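PDB 2B33: protein synthesis inhibitor, putative from Thermotoga maritima, which is of uncertain function, a RutC (YjgF-like) family member that may act as a deaminase and is named a putative protein synthesis inhibitor. Local coordinates for residues T63-V66 / L67-K71; D95-Q98 / R99-V103; V120-L123 / P124-E128. One frame throughout, in Å; residues are numbered along the deposited sequence.

Neighbours three to five residues apart in sequence touch in three ways here, and the setting decides the chemistry. Contact 1, in the middle of helix 59-76, is buried: backbone bonds run through it, and its Arg65 and Asn69 reach the loop that carries Asp48. Contact 2 opens helix 97-108, where a water and two aromatic rings mark a more exposed helix start. The two helices lie side by side, Thr63 packing on Val100 and Val103. Contact 3 has neither helix nor strand; amide, water and leucine shape a loop at the subunit interface. It meets contact 2 where Glu128 packs on Tyr96, but does not touch contact 1.

Contact 1. Residues T63-V66 / L67-K71; sequences TERV and LENLK. With EDO (1,2-ethanediol), chain D.
Helix 59-76, packed against the sheet of this YjgF-like fold, brings Arg65 and Asn69 together one turn apart, beside regular i to i+4 backbone bonds such as Leu67 N to Thr63 O at 2.9 Å. The Arg65 chain leaves with CG anti to the backbone N (chi1 -173°), then bends at chi2 and chi3, which carries the guanidinium forward to Asn69. There NE and NH2 of Arg65 both give weak hydrogen bonds to Asn69 OD1, NH2 at 3.2 Å, with guanidinium and amide planes 18° apart. Asn69 ND2 is bound by the carbonyl of Ile47, and Arg65 NH1 forms a long, weak ion pair with Asp48, which binds calcium with Glu50, though no ion sits on this chain. In place of this arginine, an alanine would take away both donors to Asn69 OD1 and is likely to leave Asp48 without this positive charge. On the buried side Thr63 CG2 lies 3.7 Å from Leu67 CD1. Glu64 OE2 accepts a hydrogen bond from O1 of 1,2-ethanediol at 2.7 Å, a molecule probably from the crystallisation liquor and also bonded to Arg106. Several weak bonds hold the guanidinium, whose charge would probably temper that of the acidic pair.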
ATOM      1  N   THR A  63      -9.101  -4.217  17.315  1.00 35.10           N
ATOM      2  CA  THR A  63      -8.982  -2.966  16.556  1.00 35.49           C
ATOM      3  C   THR A  63      -8.530  -1.817  17.462  1.00 36.38           C
ATOM      4  O   THR A  63      -7.786  -0.926  17.032  1.00 38.30           O
ATOM      5  CB  THR A  63     -10.330  -2.571  15.911  1.00 35.73           C
ATOM      6  OG1 THR A  63     -10.816  -3.652  15.121  1.00 31.60           O
ATOM      7  CG2 THR A  63     -10.194  -1.325  15.025  1.00 37.08           C
ATOM      8  N   GLU A  64      -9.005  -1.826  18.701  1.00 36.12           N
ATOM      9  CA  GLU A  64      -8.618  -0.821  19.685  1.00 36.59           C
ATOM     10  C   GLU A  64      -7.116  -0.854  19.941  1.00 36.51           C
ATOM     11  O   GLU A  64      -6.477   0.186  20.026  1.00 35.19           O
ATOM     12  CB  GLU A  64      -9.351  -1.074  21.006  1.00 36.53           C
ATOM     13  CG  GLU A  64      -9.075  -0.038  22.098  1.00 34.39           C
ATOM     14  CD  GLU A  64      -9.760  -0.362  23.411  1.00 35.64           C
ATOM     15  OE1 GLU A  64     -10.043  -1.552  23.688  1.00 41.80           O
ATOM     16  OE2 GLU A  64      -9.991   0.579  24.188  1.00 36.50           O
ATOM     17  N   ARG A  65      -6.585  -2.064  20.101  1.00 37.08           N
ATOM     18  CA  ARG A  65      -5.159  -2.293  20.345  1.00 37.38           C
ATOM     19  C   ARG A  65      -4.323  -1.847  19.148  1.00 37.32           C
ATOM     20  O   ARG A  65      -3.331  -1.142  19.316  1.00 38.31           O
ATOM     21  CB  ARG A  65      -4.924  -3.780  20.640  1.00 36.97           C
ATOM     22  CG  ARG A  65      -3.527  -4.175  21.088  1.00 36.40           C
ATOM     23  CD  ARG A  65      -3.145  -3.551  22.431  1.00 37.69           C
ATOM     24  NE  ARG A  65      -2.590  -2.202  22.312  1.00 37.29           N
ATOM     25  CZ  ARG A  65      -2.301  -1.389  23.331  1.00 36.18           C
ATOM     26  NH1 ARG A  65      -2.533  -1.749  24.590  1.00 39.67           N
ATOM     27  NH2 ARG A  65      -1.783  -0.187  23.089  1.00 39.21           N
ATOM     28  N   VAL A  66      -4.738  -2.251  17.948  1.00 36.81           N
ATOM     29  CA  VAL A  66      -4.068  -1.845  16.702  1.00 37.07           C
ATOM     30  C   VAL A  66      -4.006  -0.311  16.570  1.00 37.48           C
ATOM     31  O   VAL A  66      -2.950   0.248  16.269  1.00 38.32           O
ATOM     32  CB  VAL A  66      -4.776  -2.418  15.442  1.00 37.02           C
ATOM     33  CG1 VAL A  66      -4.212  -1.810  14.171  1.00 37.03           C
ATOM     34  CG2 VAL A  66      -4.639  -3.935  15.371  1.00 35.19           C
ATOM     35  N   LEU A  67      -5.140   0.351  16.780  1.00 36.90           N
ATOM     36  CA  LEU A  67      -5.212   1.809  16.686  1.00 36.17           C
ATOM     37  C   LEU A  67      -4.476   2.507  17.822  1.00 36.18           C
ATOM     38  O   LEU A  67      -3.972   3.613  17.630  1.00 36.72           O
ATOM     39  CB  LEU A  67      -6.666   2.279  16.592  1.00 36.14           C
ATOM     40  CG  LEU A  67      -7.392   1.848  15.308  1.00 36.72           C
ATOM     41  CD1 LEU A  67      -8.875   2.091  15.423  1.00 36.20           C
ATOM     42  CD2 LEU A  67      -6.838   2.555  14.081  1.00 39.03           C
ATOM     43  N   GLU A  68      -4.431   1.883  19.001  1.00 36.21           N
ATOM     44  CA  GLU A  68      -3.644   2.417  20.118  1.00 36.19           C
ATOM     45  C   GLU A  68      -2.150   2.324  19.817  1.00 36.09           C
ATOM     46  O   GLU A  68      -1.391   3.235  20.149  1.00 36.05           O
ATOM     47  CB  GLU A  68      -3.966   1.718  21.447  1.00 36.68           C
ATOM     48  CG  GLU A  68      -5.229   2.232  22.144  1.00 36.49           C
ATOM     49  CD  GLU A  68      -5.137   3.710  22.587  1.00 36.86           C
ATOM     50  OE1 GLU A  68      -4.064   4.153  23.058  1.00 39.12           O
ATOM     51  OE2 GLU A  68      -6.152   4.427  22.477  1.00 33.04           O
ATOM     52  N   ASN A  69      -1.736   1.224  19.193  1.00 36.61           N
ATOM     53  CA  ASN A  69      -0.349   1.057  18.774  1.00 36.27           C
ATOM     54  C   ASN A  69       0.015   2.100  17.717  1.00 36.21           C
ATOM     55  O   ASN A  69       1.068   2.736  17.810  1.00 34.92           O
ATOM     56  CB  ASN A  69      -0.106  -0.361  18.237  1.00 36.79           C
ATOM     57  CG  ASN A  69      -0.188  -1.428  19.317  1.00 35.49           C
ATOM     58  OD1 ASN A  69      -0.105  -1.130  20.503  1.00 35.31           O
ATOM     59  ND2 ASN A  69      -0.322  -2.687  18.904  1.00 33.35           N
ATOM     60  N   LEU A  70      -0.862   2.267  16.724  1.00 37.06           N
ATOM     61  CA  LEU A  70      -0.681   3.278  15.669  1.00 37.71           C
ATOM     62  C   LEU A  70      -0.559   4.684  16.253  1.00 36.27           C
ATOM     63  O   LEU A  70       0.333   5.443  15.872  1.00 37.66           O
ATOM     64  CB  LEU A  70      -1.855   3.243  14.676  1.00 38.01           C
ATOM     65  CG  LEU A  70      -1.910   4.330  13.583  1.00 39.90           C
ATOM     66  CD1 LEU A  70      -0.660   4.311  12.717  1.00 41.87           C
ATOM     67  CD2 LEU A  70      -3.153   4.178  12.710  1.00 40.29           C
ATOM     68  N   LYS A  71      -1.466   5.014  17.171  1.00 35.96           N
ATOM     69  CA  LYS A  71      -1.495   6.323  17.840  1.00 36.01           C
ATOM     70  C   LYS A  71      -0.226   6.624  18.650  1.00 35.81           C
ATOM     71  O   LYS A  71       0.278   7.748  18.635  1.00 34.69           O
ATOM     72  CB  LYS A  71      -2.727   6.405  18.749  1.00 36.17           C
ATOM     73  CG  LYS A  71      -2.956   7.760  19.408  1.00 35.46           C
ATOM     74  CD  LYS A  71      -4.237   7.753  20.209  1.00 36.06           C
ATOM     75  CE  LYS A  71      -4.475   9.101  20.852  1.00 38.62           C
ATOM     76  NZ  LYS A  71      -5.728   9.107  21.649  1.00 42.27           N
TER
HETATM   77  C1  EDO D 130     -12.315   2.971  22.671  1.00 66.36           C
HETATM   78  O1  EDO D 130     -10.909   2.756  22.843  1.00 64.48           O
HETATM   79  C2  EDO D 130     -12.719   2.596  21.245  1.00 66.63           C
HETATM   80  O2  EDO D 130     -13.937   1.837  21.251  1.00 63.90           O

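Contact 2. Residues D95-Q98 / R99-V103; sequences DYFQ and RVNEV
Phe97 and Asn101 meet one turn apart at the start of helix 97-108, the helix of a beta-alpha-beta unit between strands 84-91 and 114-119. The phenyl ring is set by CG anti to the backbone N (chi1 -174°), which sends it forward along the helix toward Asn101, and Asn101 sends its amide over one face. Asn101 ND2 stands 3.1 Å above the ring plane, displaced toward the rim, and is 3.2 Å from Phe97 CZ. Ring and amide planes are 63° apart, a tilted approach of the amide nitrogen to the aromatic face. The carbonyl oxygen of the same amide receives a weak hydrogen bond from Arg115, while Phe117 meets the Phe97 ring edge-to-face.

Tyr96 turns the other way, its ring pointing back past the helix start, where the Arg99 chain reaches it, while CB rests against Val100 CG2. The guanidinium reaches the ring from the edge: Arg99 NH2 lies near the ring plane, 3.4 Å from Tyr96 CD1, with the two planes 51° apart. This is an edge contact, unlike a cation-pi stack over a face. Beyond these rings, Tyr96 rests on Ile59 and Val100 on Thr63, both of helix 59-76. The Arg99 chain runs back toward the preceding loop, and its bend at chi3 turns NE to a water that links three groups: it donates to Asp95 O at 2.7 Å and accepts from Arg99 N at 2.9 Å and from Arg99 NE at 3.2 Å.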
ATOM      1  N   ASP A  95     -16.501  -9.689   7.135  1.00 34.25           N
ATOM      2  CA  ASP A  95     -17.518  -9.745   8.196  1.00 34.97           C
ATOM      3  C   ASP A  95     -17.235  -8.755   9.334  1.00 36.08           C
ATOM      4  O   ASP A  95     -18.157  -8.341  10.035  1.00 36.12           O
ATOM      5  CB  ASP A  95     -17.593 -11.152   8.816  1.00 35.18           C
ATOM      6  CG  ASP A  95     -18.061 -12.197   7.848  1.00 36.89           C
ATOM      7  OD1 ASP A  95     -18.472 -11.818   6.742  1.00 33.60           O
ATOM      8  OD2 ASP A  95     -18.011 -13.398   8.200  1.00 42.18           O
ATOM      9  N   TYR A  96     -15.961  -8.411   9.522  1.00 37.64           N
ATOM     10  CA  TYR A  96     -15.519  -7.453  10.535  1.00 38.87           C
ATOM     11  C   TYR A  96     -15.620  -5.966  10.149  1.00 39.76           C
ATOM     12  O   TYR A  96     -15.335  -5.108  10.985  1.00 39.43           O
ATOM     13  CB  TYR A  96     -14.044  -7.728  10.896  1.00 38.74           C
ATOM     14  CG  TYR A  96     -13.726  -9.167  11.276  1.00 37.84           C
ATOM     15  CD1 TYR A  96     -14.551  -9.878  12.145  1.00 36.81           C
ATOM     16  CD2 TYR A  96     -12.577  -9.798  10.806  1.00 33.10           C
ATOM     17  CE1 TYR A  96     -14.265 -11.199  12.497  1.00 38.23           C
ATOM     18  CE2 TYR A  96     -12.282 -11.122  11.165  1.00 37.79           C
ATOM     19  CZ  TYR A  96     -13.131 -11.808  12.012  1.00 35.06           C
ATOM     20  OH  TYR A  96     -12.858 -13.103  12.372  1.00 39.08           O
ATOM     21  N   PHE A  97     -16.017  -5.664   8.910  1.00 39.89           N
ATOM     22  CA  PHE A  97     -16.078  -4.284   8.400  1.00 38.46           C
ATOM     23  C   PHE A  97     -16.836  -3.307   9.295  1.00 37.67           C
ATOM     24  O   PHE A  97     -16.265  -2.303   9.735  1.00 36.11           O
ATOM     25  CB  PHE A  97     -16.691  -4.273   6.997  1.00 39.08           C
ATOM     26  CG  PHE A  97     -16.679  -2.922   6.324  1.00 42.03           C
ATOM     27  CD1 PHE A  97     -15.512  -2.440   5.738  1.00 43.96           C
ATOM     28  CD2 PHE A  97     -17.834  -2.154   6.241  1.00 44.49           C
ATOM     29  CE1 PHE A  97     -15.489  -1.210   5.096  1.00 44.26           C
ATOM     30  CE2 PHE A  97     -17.823  -0.921   5.597  1.00 45.35           C
ATOM     31  CZ  PHE A  97     -16.643  -0.449   5.022  1.00 43.51           C
ATOM     32  N   GLN A  98     -18.107  -3.614   9.562  1.00 37.58           N
ATOM     33  CA  GLN A  98     -18.978  -2.744  10.372  1.00 38.55           C
ATOM     34  C   GLN A  98     -18.401  -2.439  11.758  1.00 38.27           C
ATOM     35  O   GLN A  98     -18.291  -1.271  12.144  1.00 37.29           O
ATOM     36  CB  GLN A  98     -20.407  -3.313  10.499  1.00 39.00           C
ATOM     37  CG  GLN A  98     -21.364  -3.028   9.305  1.00 43.97           C
ATOM     38  CD  GLN A  98     -20.948  -3.655   7.960  1.00 48.88           C
ATOM     39  OE1 GLN A  98     -20.318  -4.723   7.906  1.00 53.04           O
ATOM     40  NE2 GLN A  98     -21.337  -2.994   6.865  1.00 44.05           N
ATOM     41  N   ARG A  99     -18.008  -3.491  12.474  1.00 37.93           N
ATOM     42  CA  ARG A  99     -17.443  -3.365  13.828  1.00 37.80           C
ATOM     43  C   ARG A  99     -16.062  -2.703  13.870  1.00 37.41           C
ATOM     44  O   ARG A  99     -15.757  -1.991  14.820  1.00 36.87           O
ATOM     45  CB  ARG A  99     -17.411  -4.729  14.524  1.00 37.59           C
ATOM     46  CG  ARG A  99     -18.803  -5.252  14.879  1.00 37.47           C
ATOM     47  CD  ARG A  99     -18.761  -6.695  15.360  1.00 38.46           C
ATOM     48  NE  ARG A  99     -18.410  -7.616  14.272  1.00 39.20           N
ATOM     49  CZ  ARG A  99     -17.993  -8.875  14.431  1.00 36.10           C
ATOM     50  NH1 ARG A  99     -17.859  -9.426  15.628  1.00 38.15           N
ATOM     51  NH2 ARG A  99     -17.705  -9.600  13.368  1.00 33.91           N
ATOM     52  N   VAL A 100     -15.228  -2.949  12.859  1.00 37.76           N
ATOM     53  CA  VAL A 100     -13.915  -2.310  12.768  1.00 36.80           C
ATOM     54  C   VAL A 100     -14.124  -0.814  12.536  1.00 37.69           C
ATOM     55  O   VAL A 100     -13.471  -0.001  13.185  1.00 37.30           O
ATOM     56  CB  VAL A 100     -13.012  -2.918  11.640  1.00 37.60           C
ATOM     57  CG1 VAL A 100     -11.777  -2.027  11.352  1.00 36.58           C
ATOM     58  CG2 VAL A 100     -12.553  -4.334  12.009  1.00 36.68           C
ATOM     59  N   ASN A 101     -15.030  -0.464  11.621  1.00 37.84           N
ATOM     60  CA  ASN A 101     -15.361   0.933  11.341  1.00 38.47           C
ATOM     61  C   ASN A 101     -15.874   1.673  12.570  1.00 38.42           C
ATOM     62  O   ASN A 101     -15.593   2.859  12.738  1.00 37.59           O
ATOM     63  CB  ASN A 101     -16.412   1.055  10.226  1.00 39.33           C
ATOM     64  CG  ASN A 101     -15.859   0.751   8.841  1.00 41.58           C
ATOM     65  OD1 ASN A 101     -14.731   0.292   8.683  1.00 49.29           O
ATOM     66  ND2 ASN A 101     -16.666   1.010   7.827  1.00 48.51           N
ATOM     67  N   GLU A 102     -16.630   0.965  13.406  1.00 37.94           N
ATOM     68  CA  GLU A 102     -17.207   1.513  14.638  1.00 38.60           C
ATOM     69  C   GLU A 102     -16.099   2.012  15.569  1.00 37.24           C
ATOM     70  O   GLU A 102     -16.150   3.137  16.052  1.00 37.18           O
ATOM     71  CB  GLU A 102     -18.054   0.419  15.308  1.00 38.05           C
ATOM     72  CG  GLU A 102     -18.879   0.814  16.516  1.00 42.03           C
ATOM     73  CD  GLU A 102     -19.787  -0.324  16.997  1.00 42.95           C
ATOM     74  OE1 GLU A 102     -19.620  -1.484  16.550  1.00 46.01           O
ATOM     75  OE2 GLU A 102     -20.677  -0.062  17.830  1.00 54.82           O
ATOM     76  N   VAL A 103     -15.090   1.174  15.790  1.00 36.35           N
ATOM     77  CA  VAL A 103     -13.938   1.533  16.628  1.00 35.78           C
ATOM     78  C   VAL A 103     -13.039   2.558  15.905  1.00 35.96           C
ATOM     79  O   VAL A 103     -12.545   3.495  16.522  1.00 36.06           O
ATOM     80  CB  VAL A 103     -13.097   0.281  17.029  1.00 35.13           C
ATOM     81  CG1 VAL A 103     -11.907   0.684  17.894  1.00 35.40           C
ATOM     82  CG2 VAL A 103     -13.969  -0.757  17.760  1.00 33.37           C
TER
HETATM   83  O   HOH W   1     -18.548  -6.095  11.416  1.00 26.61           O

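Contact 3. Residues V120-L123 / P124-E128; sequences VAQL and PRNVE
Leu123 faces Val127 across a tight bend, and its side chain can be followed outward atom by atom. CB sits 3.6 Å from Val127 CG2, 3.4 Å from Val127 O and a tight 3.4 Å from Pro124 CD, a closeness imposed by the Leu-Pro linkage. CG, placed anti to the carbonyl carbon (chi1 -70°), passes the carbonyl oxygen of Val127 at 3.9 Å. CD1 goes furthest across the bend, reaching 3.6 Å from Glu128 C, while CD2 turns back toward Pro124 CD. Phe90 of strand 84-91 and Val118 of the second subunit also pack on this leucine. The bend belongs to the loop joining strand 114-119 to strand 129-136, at the interface of a three-chain assembly. Val127 N bonds Pro124 O at 3.1 Å and closes the turn across Arg125 and Asn126, both with left-handed backbone angles; a weak bond from Asn126 N to Leu123 O and a water that accepts from Leu123 N and donates to Val127 O add to it. Beside the turn, the extended Gln122 chain brings NE2 to Asn126 OD1 at 2.9 Å, a nearly straight bond (160°) between amide planes 18° apart. Gln122 OE1 is held by Met94 N of the second subunit.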
ATOM      1  N   VAL A 120      -7.223 -10.124   3.300  1.00 35.49           N
ATOM      2  CA  VAL A 120      -6.159 -10.996   2.793  1.00 35.35           C
ATOM      3  C   VAL A 120      -6.351 -12.423   3.326  1.00 34.98           C
ATOM      4  O   VAL A 120      -7.278 -12.693   4.090  1.00 33.13           O
ATOM      5  CB  VAL A 120      -4.735 -10.446   3.114  1.00 35.70           C
ATOM      6  CG1 VAL A 120      -4.568  -9.050   2.546  1.00 34.29           C
ATOM      7  CG2 VAL A 120      -4.416 -10.473   4.621  1.00 37.39           C
ATOM      8  N   ALA A 121      -5.473 -13.330   2.907  1.00 35.27           N
ATOM      9  CA  ALA A 121      -5.539 -14.737   3.306  1.00 35.26           C
ATOM     10  C   ALA A 121      -5.025 -15.013   4.717  1.00 36.04           C
ATOM     11  O   ALA A 121      -5.596 -15.838   5.421  1.00 35.40           O
ATOM     12  CB  ALA A 121      -4.767 -15.590   2.315  1.00 34.50           C
ATOM     13  N   GLN A 122      -3.958 -14.323   5.125  1.00 36.44           N
ATOM     14  CA  GLN A 122      -3.320 -14.564   6.420  1.00 36.35           C
ATOM     15  C   GLN A 122      -2.463 -13.367   6.827  1.00 36.26           C
ATOM     16  O   GLN A 122      -1.887 -12.691   5.969  1.00 35.25           O
ATOM     17  CB  GLN A 122      -2.476 -15.840   6.297  1.00 36.58           C
ATOM     18  CG  GLN A 122      -1.678 -16.279   7.502  1.00 37.49           C
ATOM     19  CD  GLN A 122      -0.998 -17.632   7.262  1.00 38.57           C
ATOM     20  OE1 GLN A 122      -0.621 -17.970   6.131  1.00 39.61           O
ATOM     21  NE2 GLN A 122      -0.839 -18.407   8.330  1.00 34.91           N
ATOM     22  N   LEU A 123      -2.400 -13.110   8.137  1.00 35.90           N
ATOM     23  CA  LEU A 123      -1.637 -12.000   8.707  1.00 35.66           C
ATOM     24  C   LEU A 123      -0.578 -12.523   9.692  1.00 35.46           C
ATOM     25  O   LEU A 123      -0.620 -13.699  10.066  1.00 34.18           O
ATOM     26  CB  LEU A 123      -2.602 -11.017   9.398  1.00 36.21           C
ATOM     27  CG  LEU A 123      -3.538 -10.181   8.506  1.00 36.18           C
ATOM     28  CD1 LEU A 123      -4.620  -9.486   9.318  1.00 34.88           C
ATOM     29  CD2 LEU A 123      -2.760  -9.147   7.683  1.00 32.52           C
ATOM     30  N   PRO A 124       0.410 -11.681  10.070  1.00 35.70           N
ATOM     31  CA  PRO A 124       1.428 -12.119  11.035  1.00 36.49           C
ATOM     32  C   PRO A 124       0.825 -12.627  12.350  1.00 36.23           C
ATOM     33  O   PRO A 124      -0.194 -12.101  12.793  1.00 34.86           O
ATOM     34  CB  PRO A 124       2.240 -10.841  11.283  1.00 36.35           C
ATOM     35  CG  PRO A 124       2.099 -10.082  10.032  1.00 36.95           C
ATOM     36  CD  PRO A 124       0.682 -10.307   9.615  1.00 35.69           C
ATOM     37  N   ARG A 125       1.428 -13.671  12.925  1.00 36.56           N
ATOM     38  CA  ARG A 125       0.965 -14.275  14.184  1.00 37.06           C
ATOM     39  C   ARG A 125      -0.482 -14.796  14.073  1.00 36.76           C
ATOM     40  O   ARG A 125      -1.137 -15.016  15.088  1.00 36.93           O
ATOM     41  CB  ARG A 125       1.052 -13.261  15.345  1.00 37.91           C
ATOM     42  CG  ARG A 125       2.418 -12.615  15.581  1.00 40.30           C
ATOM     43  CD  ARG A 125       3.360 -13.535  16.326  1.00 46.80           C
ATOM     44  NE  ARG A 125       2.992 -13.666  17.739  1.00 50.78           N
ATOM     45  CZ  ARG A 125       3.324 -12.812  18.713  1.00 52.22           C
ATOM     46  NH1 ARG A 125       4.046 -11.716  18.469  1.00 52.47           N
ATOM     47  NH2 ARG A 125       2.921 -13.054  19.961  1.00 49.57           N
ATOM     48  N   ASN A 126      -0.958 -15.020  12.843  1.00 36.30           N
ATOM     49  CA  ASN A 126      -2.347 -15.421  12.551  1.00 36.82           C
ATOM     50  C   ASN A 126      -3.432 -14.461  13.104  1.00 36.50           C
ATOM     51  O   ASN A 126      -4.530 -14.888  13.455  1.00 36.90           O
ATOM     52  CB  ASN A 126      -2.620 -16.894  12.940  1.00 36.61           C
ATOM     53  CG  ASN A 126      -2.072 -17.891  11.927  1.00 38.48           C
ATOM     54  OD1 ASN A 126      -2.319 -17.782  10.725  1.00 42.95           O
ATOM     55  ND2 ASN A 126      -1.374 -18.901  12.418  1.00 34.98           N
ATOM     56  N   VAL A 127      -3.129 -13.161  13.145  1.00 36.36           N
ATOM     57  CA  VAL A 127      -4.096 -12.162  13.602  1.00 35.40           C
ATOM     58  C   VAL A 127      -5.162 -11.921  12.522  1.00 36.08           C
ATOM     59  O   VAL A 127      -5.019 -12.364  11.381  1.00 36.71           O
ATOM     60  CB  VAL A 127      -3.445 -10.803  14.018  1.00 36.03           C
ATOM     61  CG1 VAL A 127      -2.415 -11.024  15.115  1.00 34.78           C
ATOM     62  CG2 VAL A 127      -2.861 -10.040  12.819  1.00 34.03           C
ATOM     63  N   GLU A 128      -6.218 -11.207  12.899  1.00 36.04           N
ATOM     64  CA  GLU A 128      -7.356 -10.913  12.023  1.00 36.46           C
ATOM     65  C   GLU A 128      -7.467  -9.449  11.586  1.00 37.25           C
ATOM     66  O   GLU A 128      -8.315  -9.109  10.761  1.00 37.35           O
ATOM     67  CB  GLU A 128      -8.619 -11.348  12.759  1.00 36.16           C
ATOM     68  CG  GLU A 128      -8.673 -12.873  12.906  1.00 39.72           C
ATOM     69  CD  GLU A 128      -9.017 -13.358  14.289  1.00 42.64           C
ATOM     70  OE1 GLU A 128      -8.690 -12.660  15.263  1.00 42.75           O
ATOM     71  OE2 GLU A 128      -9.562 -14.483  14.401  1.00 51.24           O
TER
HETATM   72  O   HOH W   2      -4.324 -14.435   9.672  1.00 34.32           O